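Conserved protein (PDB 1T57) is of unknown function but binds flavin mononucleotide and magnesium, on an alpha/beta domain related to the C-terminal domain of pyruvate kinase. Local coordinates at residues D179-L184 and E199-P204; K147-I152 and V168-G173; A58-E63 and Q90-D95; T80-F85 and G111-S116. One frame throughout, in Å; residues are numbered along the deposited sequence.

Contact 1. Residues D179-L184 and E199-P204; sequences DTALVL and EVIAMP. With MG (magnesium ion), chain D.
Glu199 O takes the N-H of Val183 at 2.8 Å, approached within its carbonyl plane, while the CA hydrogen of Leu182 leans on the same oxygen. The return bond, Glu199 N to Val183 O at 3.2 Å, comes in on a lone pair and closes a hydrogen-bonded antiparallel pair of the beta hairpin made by strands 180-185 and 196-204. The next pair, Leu182 with Val200, is non-hydrogen-bonded, and their side chains lie side by side, Leu182 CD1 touching Val200 CG1 at 3.9 Å. The pairing then slips by one residue, a beta bulge. Ala181 O receives only a weak bond from Ile201 N, but Ala181 N reaches past the corner to Ala202 O at 3.3 Å. The turn of the chain at Ile201 brings its side chain back over strand 180-185: with CG1 anti to the carbonyl carbon (chi1 -57°), CD1 meets Val183 CG2 at 3.7 Å and Ala181 CB a little farther off. At the other end Pro204 lies crosswise to Asp179 and Thr180, Pro204 CG 3.4 Å from Asp179 CG and its CD close to Thr180 OG1, which is hydrogen-bonded to Ser143 OG. Asp179 OD1 is held by Thr174 and Gly32. Beyond the ring, Pro204 O binds a magnesium ion at 2.6 Å, together with Val142 O. The buried carboxylate of Glu199 forms salt bridges with Lys23 and Arg46 of its own chain and with Arg205 of the second subunit, so it is probably ionised and ties this hairpin to the subunit interface.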
# COMPACT_ATOMS: atom_id res chain seq x y z
N ASP A 179 19.26 -22.25 -14.38
CA ASP A 179 18.35 -23.39 -14.30
C ASP A 179 16.95 -23.06 -14.85
O ASP A 179 16.05 -23.90 -14.83
CB ASP A 179 18.28 -23.92 -12.86
CG ASP A 179 17.79 -22.89 -11.87
OD1 ASP A 179 17.90 -23.14 -10.65
OD2 ASP A 179 17.30 -21.83 -12.30
N THR A 180 16.78 -21.85 -15.35
CA THR A 180 15.51 -21.44 -15.91
C THR A 180 15.69 -20.62 -17.17
O THR A 180 16.49 -19.70 -17.21
CB THR A 180 14.70 -20.58 -14.96
OG1 THR A 180 14.54 -21.25 -13.72
CG2 THR A 180 13.34 -20.30 -15.57
N ALA A 181 14.94 -20.95 -18.21
CA ALA A 181 15.04 -20.20 -19.45
C ALA A 181 13.64 -20.08 -19.96
O ALA A 181 12.91 -21.07 -19.98
CB ALA A 181 15.92 -20.92 -20.46
N LEU A 182 13.27 -18.88 -20.38
CA LEU A 182 11.92 -18.64 -20.86
C LEU A 182 11.92 -18.00 -22.24
O LEU A 182 12.91 -17.42 -22.66
CB LEU A 182 11.18 -17.74 -19.86
CG LEU A 182 10.20 -18.34 -18.83
CD1 LEU A 182 10.76 -19.50 -18.08
CD2 LEU A 182 9.84 -17.24 -17.86
N VAL A 183 10.80 -18.15 -22.96
CA VAL A 183 10.62 -17.54 -24.26
C VAL A 183 9.54 -16.50 -24.02
O VAL A 183 8.40 -16.81 -23.66
CB VAL A 183 10.15 -18.54 -25.29
CG1 VAL A 183 9.61 -17.83 -26.51
CG2 VAL A 183 11.33 -19.41 -25.68
N LEU A 184 9.90 -15.24 -24.18
CA LEU A 184 8.93 -14.20 -23.89
C LEU A 184 9.14 -12.96 -24.71
O LEU A 184 10.10 -12.83 -25.48
CB LEU A 184 9.04 -13.85 -22.40
CG LEU A 184 10.46 -13.49 -21.93
CD1 LEU A 184 10.95 -12.17 -22.58
CD2 LEU A 184 10.49 -13.39 -20.40
N GLU A 199 6.93 -19.60 -23.80
CA GLU A 199 7.34 -21.00 -23.57
C GLU A 199 8.36 -21.15 -22.45
O GLU A 199 9.21 -20.28 -22.23
CB GLU A 199 7.97 -21.58 -24.85
CG GLU A 199 7.02 -21.79 -25.99
CD GLU A 199 7.75 -22.02 -27.30
OE1 GLU A 199 8.78 -22.71 -27.30
OE2 GLU A 199 7.28 -21.51 -28.34
N VAL A 200 8.28 -22.27 -21.73
CA VAL A 200 9.24 -22.53 -20.66
C VAL A 200 10.18 -23.61 -21.20
O VAL A 200 9.82 -24.79 -21.25
CB VAL A 200 8.55 -23.01 -19.37
CG1 VAL A 200 9.59 -23.20 -18.25
CG2 VAL A 200 7.48 -22.03 -18.96
N ILE A 201 11.38 -23.22 -21.62
CA ILE A 201 12.34 -24.18 -22.15
C ILE A 201 12.79 -25.16 -21.06
O ILE A 201 12.92 -26.35 -21.32
CB ILE A 201 13.57 -23.46 -22.71
CG1 ILE A 201 13.12 -22.48 -23.80
CG2 ILE A 201 14.52 -24.45 -23.30
CD1 ILE A 201 14.05 -21.32 -24.06
N ALA A 202 13.02 -24.66 -19.85
CA ALA A 202 13.44 -25.53 -18.74
C ALA A 202 13.24 -24.84 -17.39
O ALA A 202 13.33 -23.63 -17.30
CB ALA A 202 14.90 -25.91 -18.94
N MSE A 203 12.97 -25.59 -16.33
CA MSE A 203 12.78 -24.98 -15.03
C MSE A 203 12.90 -25.99 -13.90
O MSE A 203 12.52 -27.14 -14.05
CB MSE A 203 11.39 -24.35 -14.93
CG MSE A 203 10.27 -25.33 -15.23
SE MSE A 203 8.50 -24.91 -14.52
CE MSE A 203 7.56 -24.76 -16.22
N PRO A 204 13.44 -25.56 -12.75
CA PRO A 204 13.56 -26.51 -11.64
C PRO A 204 12.14 -26.84 -11.17
O PRO A 204 11.37 -25.93 -10.88
CB PRO A 204 14.31 -25.72 -10.57
CG PRO A 204 14.85 -24.48 -11.30
CD PRO A 204 13.80 -24.20 -12.32
MG MG D . 9.30 -25.35 -9.45

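Contact 2. Residues K147-I152 and V168-G173; sequences KVCVEI and VIAIGG. With FMN (flavin mononucleotide), chain E.
Helix 144-158 packs across strand 168-172 of the central sheet beside the FMN pocket, with Val148, Cys149 and Ile152 meeting Ala170, Ile171 and Gly172. Methyl CG2 of Val148 comes down on Gly172 CA at 3.3 Å, tighter than an ordinary carbon contact, with no side chain on the glycine to stand between methyl and strand. One turn on, Ile152 CD1 reaches Ile171 O. Cys149 turns its sulfur over the strand backbone, SG 3.0 Å from Ala170 O and 3.7 Å from Ala170 CB. The firm polar bonds are gathered at the flavin. Lys147, its chain bent at chi2 (91°) and chi4, carries NZ to FMN O4 at 3.0 Å and to Glu151 OE2 at 2.8 Å in a salt bridge within the helix. The amine meets OE2 from above the carboxylate plane, 40° out of it. Val148 CG1 lies against the flavin between this pair and the strand. From the strand end, Gly173 uses both backbone groups on the ribityl chain: its N-H donates to FMN O2' at 3.0 Å, and that hydroxyl donates in turn to Gly173 O at 2.6 Å, so O2' is gripped twice by one residue. The second carboxylate oxygen of Glu151 accepts from Leu115 N. Around this core, strand 168-172 lies between strands 54-58 and 180-185, Cys149 also touches Leu182 of the latter, and helix 131-139 backs Lys147 and Val150.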
# COMPACT_ATOMS: atom_id res chain seq x y z
N LYS A 147 11.70 -15.83 -11.88
CA LYS A 147 11.53 -14.44 -11.50
C LYS A 147 12.62 -13.59 -12.10
O LYS A 147 12.34 -12.49 -12.52
CB LYS A 147 11.47 -14.30 -9.96
CG LYS A 147 12.63 -13.58 -9.26
CD LYS A 147 12.38 -12.10 -9.11
CE LYS A 147 13.16 -11.50 -7.93
NZ LYS A 147 14.54 -10.98 -8.18
N VAL A 148 13.85 -14.09 -12.20
CA VAL A 148 14.89 -13.22 -12.76
C VAL A 148 14.67 -13.04 -14.22
O VAL A 148 14.97 -11.98 -14.77
CB VAL A 148 16.37 -13.70 -12.47
CG1 VAL A 148 16.40 -14.63 -11.29
CG2 VAL A 148 17.00 -14.28 -13.68
N CYS A 149 14.11 -14.07 -14.84
CA CYS A 149 13.81 -14.05 -16.25
C CYS A 149 12.96 -12.87 -16.67
O CYS A 149 13.34 -12.19 -17.62
CB CYS A 149 13.16 -15.37 -16.69
SG CYS A 149 14.36 -16.61 -17.26
N VAL A 150 11.82 -12.60 -16.01
CA VAL A 150 11.05 -11.44 -16.44
C VAL A 150 11.77 -10.19 -15.97
O VAL A 150 11.86 -9.20 -16.71
CB VAL A 150 9.54 -11.43 -15.91
CG1 VAL A 150 9.17 -12.75 -15.35
CG2 VAL A 150 9.31 -10.34 -14.92
N GLU A 151 12.33 -10.24 -14.77
CA GLU A 151 13.03 -9.10 -14.21
C GLU A 151 14.13 -8.56 -15.12
O GLU A 151 14.21 -7.36 -15.40
CB GLU A 151 13.64 -9.46 -12.85
CG GLU A 151 14.27 -8.24 -12.17
CD GLU A 151 14.71 -8.50 -10.73
OE1 GLU A 151 14.47 -7.61 -9.88
OE2 GLU A 151 15.32 -9.56 -10.45
N ILE A 152 15.02 -9.44 -15.57
CA ILE A 152 16.08 -8.96 -16.44
C ILE A 152 15.46 -8.57 -17.79
O ILE A 152 16.00 -7.73 -18.51
CB ILE A 152 17.24 -10.03 -16.60
CG1 ILE A 152 16.70 -11.42 -16.97
CG2 ILE A 152 17.98 -10.24 -15.28
CD1 ILE A 152 17.77 -12.39 -17.46
N VAL A 168 12.14 -13.07 -27.30
CA VAL A 168 13.48 -13.15 -26.75
C VAL A 168 13.56 -14.36 -25.82
O VAL A 168 12.54 -14.82 -25.29
CB VAL A 168 13.80 -11.88 -25.91
CG1 VAL A 168 15.21 -11.94 -25.38
CG2 VAL A 168 13.58 -10.63 -26.74
N ILE A 169 14.76 -14.89 -25.61
CA ILE A 169 14.91 -16.02 -24.70
C ILE A 169 15.55 -15.44 -23.45
O ILE A 169 16.63 -14.86 -23.54
CB ILE A 169 15.84 -17.11 -25.30
CG1 ILE A 169 15.27 -17.62 -26.64
CG2 ILE A 169 16.02 -18.24 -24.30
CD1 ILE A 169 14.79 -19.10 -26.64
N ALA A 170 14.89 -15.56 -22.29
CA ALA A 170 15.41 -15.04 -21.02
C ALA A 170 15.99 -16.18 -20.18
O ALA A 170 15.37 -17.22 -20.06
CB ALA A 170 14.29 -14.35 -20.24
N ILE A 171 17.16 -15.97 -19.60
CA ILE A 171 17.87 -17.00 -18.82
C ILE A 171 18.24 -16.60 -17.39
O ILE A 171 18.91 -15.59 -17.14
CB ILE A 171 19.19 -17.43 -19.58
CG1 ILE A 171 18.82 -18.10 -20.91
CG2 ILE A 171 20.03 -18.37 -18.74
CD1 ILE A 171 19.91 -18.03 -22.03
N GLY A 172 17.81 -17.41 -16.44
CA GLY A 172 18.12 -17.11 -15.07
C GLY A 172 18.39 -18.36 -14.28
O GLY A 172 18.22 -19.47 -14.79
N GLY A 173 18.80 -18.20 -13.03
CA GLY A 173 19.07 -19.36 -12.21
C GLY A 173 18.98 -19.09 -10.73
O GLY A 173 18.61 -18.00 -10.31
N1 FMN E . 19.44 -15.49 -8.32
C2 FMN E . 18.46 -15.96 -7.46
O2 FMN E . 18.47 -17.12 -7.09
N3 FMN E . 17.36 -15.23 -7.10
C4 FMN E . 17.29 -13.90 -7.43
O4 FMN E . 16.24 -13.29 -7.20
C4A FMN E . 18.24 -13.41 -8.33
N5 FMN E . 18.17 -12.10 -8.73
C5A FMN E . 18.93 -11.71 -9.81
C6 FMN E . 18.84 -10.39 -10.22
C7 FMN E . 19.65 -9.90 -11.20
C7M FMN E . 19.51 -8.45 -11.52
C8 FMN E . 20.85 -10.55 -11.44
C8M FMN E . 21.86 -9.98 -12.43
C9 FMN E . 20.99 -11.87 -11.01
C9A FMN E . 19.98 -12.51 -10.28
N10 FMN E . 20.23 -13.74 -9.65
C10 FMN E . 19.26 -14.24 -8.82
C1' FMN E . 21.37 -14.65 -10.06
C2' FMN E . 21.06 -15.26 -11.40
O2' FMN E . 19.76 -15.87 -11.32
C3' FMN E . 22.05 -16.34 -11.75
O3' FMN E . 22.11 -17.31 -10.74
C4' FMN E . 23.43 -15.99 -12.34
O4' FMN E . 23.93 -17.23 -12.76
C5' FMN E . 24.63 -15.52 -11.55
O5' FMN E . 25.65 -15.59 -12.52
P FMN E . 27.09 -16.31 -12.43
O1P FMN E . 27.89 -15.77 -13.57
O2P FMN E . 27.00 -17.84 -12.54
O3P FMN E . 27.70 -15.89 -11.09

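Contact 3. Residues A58-E63 and Q90-D95; sequences ASVSGE and QLELED. With FMN (flavin mononucleotide), chain E.
Val60 sets one methyl over the flat of the Glu92 carboxylate: Val60 CG1 stands 3.7 Å from Glu92 CD, with OE1 and OE2 both at 3.9 Å, the two side chains meeting at a slant. Its branches part ways, since CG1 is anti to the backbone N (chi1 -179°) and CG2 is turned instead to FMN C5' at 3.5 Å. Glu92 has its polar end held beyond the contact, OE2 by His81 ND1 and OE1 in a weak, long ion pair with Arg86. Leu93 curls its end in, bringing CD2 to 3.1 Å from Ser61 O and close to Val60 O, which in turn accepts from Thr80 OG1. The backbone so covered is the phosphate-binding loop between strand 54-58 and helix 63-69, with Gly62 as the N-cap. Ser61 OG, placed between the backbone N and carbonyl carbon (chi1 67°), donates to FMN O1P at 2.6 Å and accepts from Glu63 N in an ST turn. Gly62 N adds a bond to the same phosphate oxygen at 3.3 Å, and Val60 N donates to the ester oxygen O5' at 3.1 Å.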
# COMPACT_ATOMS: atom_id res chain seq x y z
N ALA A 58 21.09 -13.31 -16.93
CA ALA A 58 21.57 -12.87 -15.64
C ALA A 58 22.90 -13.56 -15.35
O ALA A 58 22.95 -14.79 -15.21
CB ALA A 58 20.58 -13.21 -14.55
N SER A 59 23.95 -12.76 -15.29
CA SER A 59 25.28 -13.29 -15.00
C SER A 59 25.99 -12.28 -14.12
O SER A 59 26.49 -11.25 -14.59
CB SER A 59 26.09 -13.50 -16.28
OG SER A 59 27.19 -14.35 -16.00
N VAL A 60 26.01 -12.57 -12.82
CA VAL A 60 26.63 -11.70 -11.84
C VAL A 60 28.13 -11.59 -12.10
O VAL A 60 28.65 -10.49 -12.26
CB VAL A 60 26.38 -12.23 -10.41
CG1 VAL A 60 27.03 -11.28 -9.40
CG2 VAL A 60 24.88 -12.34 -10.15
N SER A 61 28.79 -12.74 -12.17
CA SER A 61 30.23 -12.80 -12.42
C SER A 61 30.53 -12.69 -13.91
O SER A 61 31.56 -12.14 -14.30
CB SER A 61 30.78 -14.13 -11.93
OG SER A 61 30.26 -15.18 -12.73
N GLY A 62 29.62 -13.21 -14.73
CA GLY A 62 29.81 -13.16 -16.17
C GLY A 62 30.08 -14.55 -16.73
O GLY A 62 29.97 -14.79 -17.93
N GLU A 63 30.42 -15.49 -15.86
CA GLU A 63 30.72 -16.83 -16.34
C GLU A 63 29.60 -17.30 -17.27
O GLU A 63 29.84 -17.46 -18.47
CB GLU A 63 30.92 -17.79 -15.15
CG GLU A 63 31.60 -19.11 -15.51
CD GLU A 63 32.49 -19.64 -14.37
OE1 GLU A 63 32.03 -19.69 -13.21
OE2 GLU A 63 33.65 -20.02 -14.65
N GLN A 90 30.05 -0.96 -4.27
CA GLN A 90 30.76 -2.01 -5.00
C GLN A 90 29.96 -2.78 -6.05
O GLN A 90 28.81 -3.14 -5.84
CB GLN A 90 31.42 -2.98 -4.01
CG GLN A 90 32.69 -2.44 -3.36
CD GLN A 90 33.63 -1.84 -4.39
OE1 GLN A 90 33.77 -2.38 -5.49
NE2 GLN A 90 34.29 -0.74 -4.04
N LEU A 91 30.63 -3.04 -7.17
CA LEU A 91 30.09 -3.79 -8.30
C LEU A 91 30.73 -5.20 -8.27
O LEU A 91 31.96 -5.33 -8.28
CB LEU A 91 30.45 -3.06 -9.60
CG LEU A 91 29.64 -3.38 -10.85
CD1 LEU A 91 28.21 -2.87 -10.66
CD2 LEU A 91 30.29 -2.74 -12.06
N GLU A 92 29.90 -6.25 -8.26
CA GLU A 92 30.41 -7.63 -8.23
C GLU A 92 31.13 -8.02 -9.50
O GLU A 92 32.07 -8.81 -9.48
CB GLU A 92 29.27 -8.63 -7.99
CG GLU A 92 29.01 -8.94 -6.55
CD GLU A 92 27.57 -9.27 -6.30
OE1 GLU A 92 27.25 -10.29 -5.66
OE2 GLU A 92 26.73 -8.47 -6.76
N LEU A 93 30.65 -7.49 -10.61
CA LEU A 93 31.24 -7.80 -11.89
C LEU A 93 32.66 -7.22 -11.97
O LEU A 93 32.86 -6.01 -11.84
CB LEU A 93 30.34 -7.23 -13.00
CG LEU A 93 30.58 -7.63 -14.46
CD1 LEU A 93 31.60 -6.73 -15.09
CD2 LEU A 93 31.02 -9.08 -14.52
N GLU A 94 33.64 -8.10 -12.15
CA GLU A 94 35.04 -7.70 -12.26
C GLU A 94 35.24 -6.97 -13.57
O GLU A 94 34.60 -7.29 -14.57
CB GLU A 94 35.95 -8.92 -12.22
CG GLU A 94 35.87 -9.69 -10.92
CD GLU A 94 36.86 -9.20 -9.88
OE1 GLU A 94 36.86 -7.99 -9.54
OE2 GLU A 94 37.66 -10.04 -9.40
N ASP A 95 36.15 -6.01 -13.57
CA ASP A 95 36.46 -5.22 -14.75
C ASP A 95 36.96 -6.16 -15.84
O ASP A 95 36.61 -6.01 -17.01
CB ASP A 95 37.53 -4.19 -14.38
CG ASP A 95 37.24 -3.53 -13.04
OD1 ASP A 95 37.02 -4.28 -12.06
OD2 ASP A 95 37.23 -2.28 -12.97
N1 FMN E . 19.44 -15.49 -8.32
C2 FMN E . 18.46 -15.96 -7.46
O2 FMN E . 18.47 -17.12 -7.09
N3 FMN E . 17.36 -15.23 -7.10
C4 FMN E . 17.29 -13.90 -7.43
O4 FMN E . 16.24 -13.29 -7.20
C4A FMN E . 18.24 -13.41 -8.33
N5 FMN E . 18.17 -12.10 -8.73
C5A FMN E . 18.93 -11.71 -9.81
C6 FMN E . 18.84 -10.39 -10.22
C7 FMN E . 19.65 -9.90 -11.20
C7M FMN E . 19.51 -8.45 -11.52
C8 FMN E . 20.85 -10.55 -11.44
C8M FMN E . 21.86 -9.98 -12.43
C9 FMN E . 20.99 -11.87 -11.01
C9A FMN E . 19.98 -12.51 -10.28
N10 FMN E . 20.23 -13.74 -9.65
C10 FMN E . 19.26 -14.24 -8.82
C1' FMN E . 21.37 -14.65 -10.06
C2' FMN E . 21.06 -15.26 -11.40
O2' FMN E . 19.76 -15.87 -11.32
C3' FMN E . 22.05 -16.34 -11.75
O3' FMN E . 22.11 -17.31 -10.74
C4' FMN E . 23.43 -15.99 -12.34
O4' FMN E . 23.93 -17.23 -12.76
C5' FMN E . 24.63 -15.52 -11.55
O5' FMN E . 25.65 -15.59 -12.52
P FMN E . 27.09 -16.31 -12.43
O1P FMN E . 27.89 -15.77 -13.57
O2P FMN E . 27.00 -17.84 -12.54
O3P FMN E . 27.70 -15.89 -11.09

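Contact 4. Residues T80-F85 and G111-S116; sequences THHAGF and GSHALS. With FMN (flavin mononucleotide), chain E.
His113 has its imidazole clamped between His82 and the flavin, with ND1 of His82 above the centre of one face and the FMN methyl C7M over the opposite face, nearer the rim. The His82 pair is T-shaped, the edge of His82 toward the face of His113: centroids lie 4.7 Å apart and the planes stand at 85°. Together with His81 and Phe85 the two form an aromatic cluster at the dimethylbenzene end of the isoalloxazine. His82 also grips its neighbour through the backbone, its N-H donating to His113 NE2 at 3.2 Å from a position 31° out of the imidazole plane. The His82 ring is brought there by chi1 of 73°, which sets CG between the backbone N and carbonyl carbon, while CB rests on Gly111 O at 3.4 Å. From His82 the chain makes a type II beta turn, closed by Phe85 N on His82 O, which returns the phenyl ring to the cluster so that Phe85 CD1 lies 3.8 Å from His113 CE1. This turn also lies at a subunit interface, where Gly84 O accepts from Asn190 ND2 of the third subunit. His81 lies oblique to His113, His81 CD2 to His113 CE1 3.6 Å, with its ND1 held by Glu92. The same CD2 edge faces the flavin nearly in the imidazole plane, His81 CD2 3.2 Å from FMN C8.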
# COMPACT_ATOMS: atom_id res chain seq x y z
N THR A 80 24.35 -7.92 -14.80
CA THR A 80 24.92 -8.37 -13.55
C THR A 80 24.13 -7.71 -12.42
O THR A 80 23.12 -7.02 -12.68
CB THR A 80 26.41 -7.96 -13.46
OG1 THR A 80 26.84 -8.01 -12.10
CG2 THR A 80 26.60 -6.55 -14.00
N HIS A 81 24.55 -7.93 -11.18
CA HIS A 81 23.90 -7.32 -10.02
C HIS A 81 24.16 -5.82 -9.99
O HIS A 81 25.15 -5.35 -10.57
CB HIS A 81 24.43 -7.93 -8.74
CG HIS A 81 23.74 -9.20 -8.34
ND1 HIS A 81 24.20 -10.01 -7.33
CD2 HIS A 81 22.61 -9.78 -8.82
CE1 HIS A 81 23.39 -11.05 -7.20
NE2 HIS A 81 22.42 -10.93 -8.09
N HIS A 82 23.30 -5.06 -9.32
CA HIS A 82 23.48 -3.61 -9.24
C HIS A 82 24.59 -3.37 -8.25
O HIS A 82 24.85 -4.21 -7.40
CB HIS A 82 22.21 -2.91 -8.77
CG HIS A 82 21.90 -3.09 -7.31
ND1 HIS A 82 21.08 -4.10 -6.84
CD2 HIS A 82 22.23 -2.34 -6.23
CE1 HIS A 82 20.92 -3.96 -5.54
NE2 HIS A 82 21.60 -2.90 -5.14
N ALA A 83 25.26 -2.23 -8.36
CA ALA A 83 26.34 -1.88 -7.46
C ALA A 83 25.70 -1.68 -6.10
O ALA A 83 24.66 -1.03 -5.98
CB ALA A 83 27.01 -0.59 -7.91
N GLY A 84 26.31 -2.25 -5.06
CA GLY A 84 25.74 -2.09 -3.74
C GLY A 84 24.90 -3.27 -3.33
O GLY A 84 24.40 -3.30 -2.20
N PHE A 85 24.74 -4.25 -4.22
CA PHE A 85 23.95 -5.43 -3.90
C PHE A 85 24.55 -6.17 -2.70
O PHE A 85 23.83 -6.67 -1.84
CB PHE A 85 23.88 -6.39 -5.07
CG PHE A 85 23.01 -7.59 -4.81
CD1 PHE A 85 21.64 -7.44 -4.71
CD2 PHE A 85 23.57 -8.85 -4.63
CE1 PHE A 85 20.83 -8.53 -4.44
CE2 PHE A 85 22.76 -9.96 -4.37
CZ PHE A 85 21.39 -9.80 -4.27
N GLY A 111 22.21 -2.12 -13.35
CA GLY A 111 21.33 -1.07 -12.89
C GLY A 111 20.44 -1.57 -11.78
O GLY A 111 20.36 -2.78 -11.56
N SER A 112 19.79 -0.68 -11.06
CA SER A 112 18.92 -1.12 -9.97
C SER A 112 17.96 -2.20 -10.50
O SER A 112 17.42 -2.07 -11.59
CB SER A 112 18.16 0.09 -9.41
OG SER A 112 17.36 0.65 -10.41
N HIS A 113 17.81 -3.28 -9.73
CA HIS A 113 16.96 -4.44 -10.08
C HIS A 113 15.47 -4.13 -10.28
O HIS A 113 14.80 -3.65 -9.36
CB HIS A 113 17.08 -5.51 -9.00
CG HIS A 113 18.45 -6.09 -8.88
ND1 HIS A 113 18.75 -7.08 -7.97
CD2 HIS A 113 19.59 -5.84 -9.56
CE1 HIS A 113 20.02 -7.42 -8.10
NE2 HIS A 113 20.55 -6.69 -9.06
N ALA A 114 14.95 -4.48 -11.46
CA ALA A 114 13.57 -4.17 -11.83
C ALA A 114 12.42 -4.65 -10.94
O ALA A 114 11.42 -3.94 -10.83
CB ALA A 114 13.30 -4.62 -13.30
N LEU A 115 12.54 -5.81 -10.29
CA LEU A 115 11.44 -6.29 -9.45
C LEU A 115 11.56 -6.11 -7.95
O LEU A 115 10.94 -6.83 -7.19
CB LEU A 115 11.14 -7.76 -9.75
CG LEU A 115 10.60 -7.99 -11.19
CD1 LEU A 115 10.25 -9.48 -11.39
CD2 LEU A 115 9.38 -7.09 -11.44
N SER A 116 12.35 -5.12 -7.55
CA SER A 116 12.57 -4.76 -6.15
C SER A 116 12.77 -3.23 -6.17
O SER A 116 11.99 -2.49 -5.62
CB SER A 116 13.84 -5.48 -5.63
OG SER A 116 14.95 -5.26 -6.51
N1 FMN E . 19.44 -15.49 -8.32
C2 FMN E . 18.46 -15.96 -7.46
O2 FMN E . 18.47 -17.12 -7.09
N3 FMN E . 17.36 -15.23 -7.10
C4 FMN E . 17.29 -13.90 -7.43
O4 FMN E . 16.24 -13.29 -7.20
C4A FMN E . 18.24 -13.41 -8.33
N5 FMN E . 18.17 -12.10 -8.73
C5A FMN E . 18.93 -11.71 -9.81
C6 FMN E . 18.84 -10.39 -10.22
C7 FMN E . 19.65 -9.90 -11.20
C7M FMN E . 19.51 -8.45 -11.52
C8 FMN E . 20.85 -10.55 -11.44
C8M FMN E . 21.86 -9.98 -12.43
C9 FMN E . 20.99 -11.87 -11.01
C9A FMN E . 19.98 -12.51 -10.28
N10 FMN E . 20.23 -13.74 -9.65
C10 FMN E . 19.26 -14.24 -8.82
C1' FMN E . 21.37 -14.65 -10.06
C2' FMN E . 21.06 -15.26 -11.40
O2' FMN E . 19.76 -15.87 -11.32
C3' FMN E . 22.05 -16.34 -11.75
O3' FMN E . 22.11 -17.31 -10.74
C4' FMN E . 23.43 -15.99 -12.34
O4' FMN E . 23.93 -17.23 -12.76
C5' FMN E . 24.63 -15.52 -11.55
O5' FMN E . 25.65 -15.59 -12.52
P FMN E . 27.09 -16.31 -12.43
O1P FMN E . 27.89 -15.77 -13.57
O2P FMN E . 27.00 -17.84 -12.54
O3P FMN E . 27.70 -15.89 -11.09

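Overall arrangement
Along the chain, contacts 3 and 4 come first and interleave, then contact 2, then contact 1. Contacts 1 and 2 have centres about 8 Å apart and share neighbouring strands 168-172 and 180-185 of one mixed sheet. Contacts 3 and 4, about 11 Å apart centre to centre, join loops that follow strands 54-58, 75-79 and 107-109. Contacts 2, 3 and 4 all touch FMN, whose site is thus built from loops at strand ends together with helix 144-158. Contact 1, which supplies a magnesium ligand, lies on the opposite side of the chain's centre from contacts 3 and 4, about 22 Å between centres, and its hairpin reaches a subunit interface.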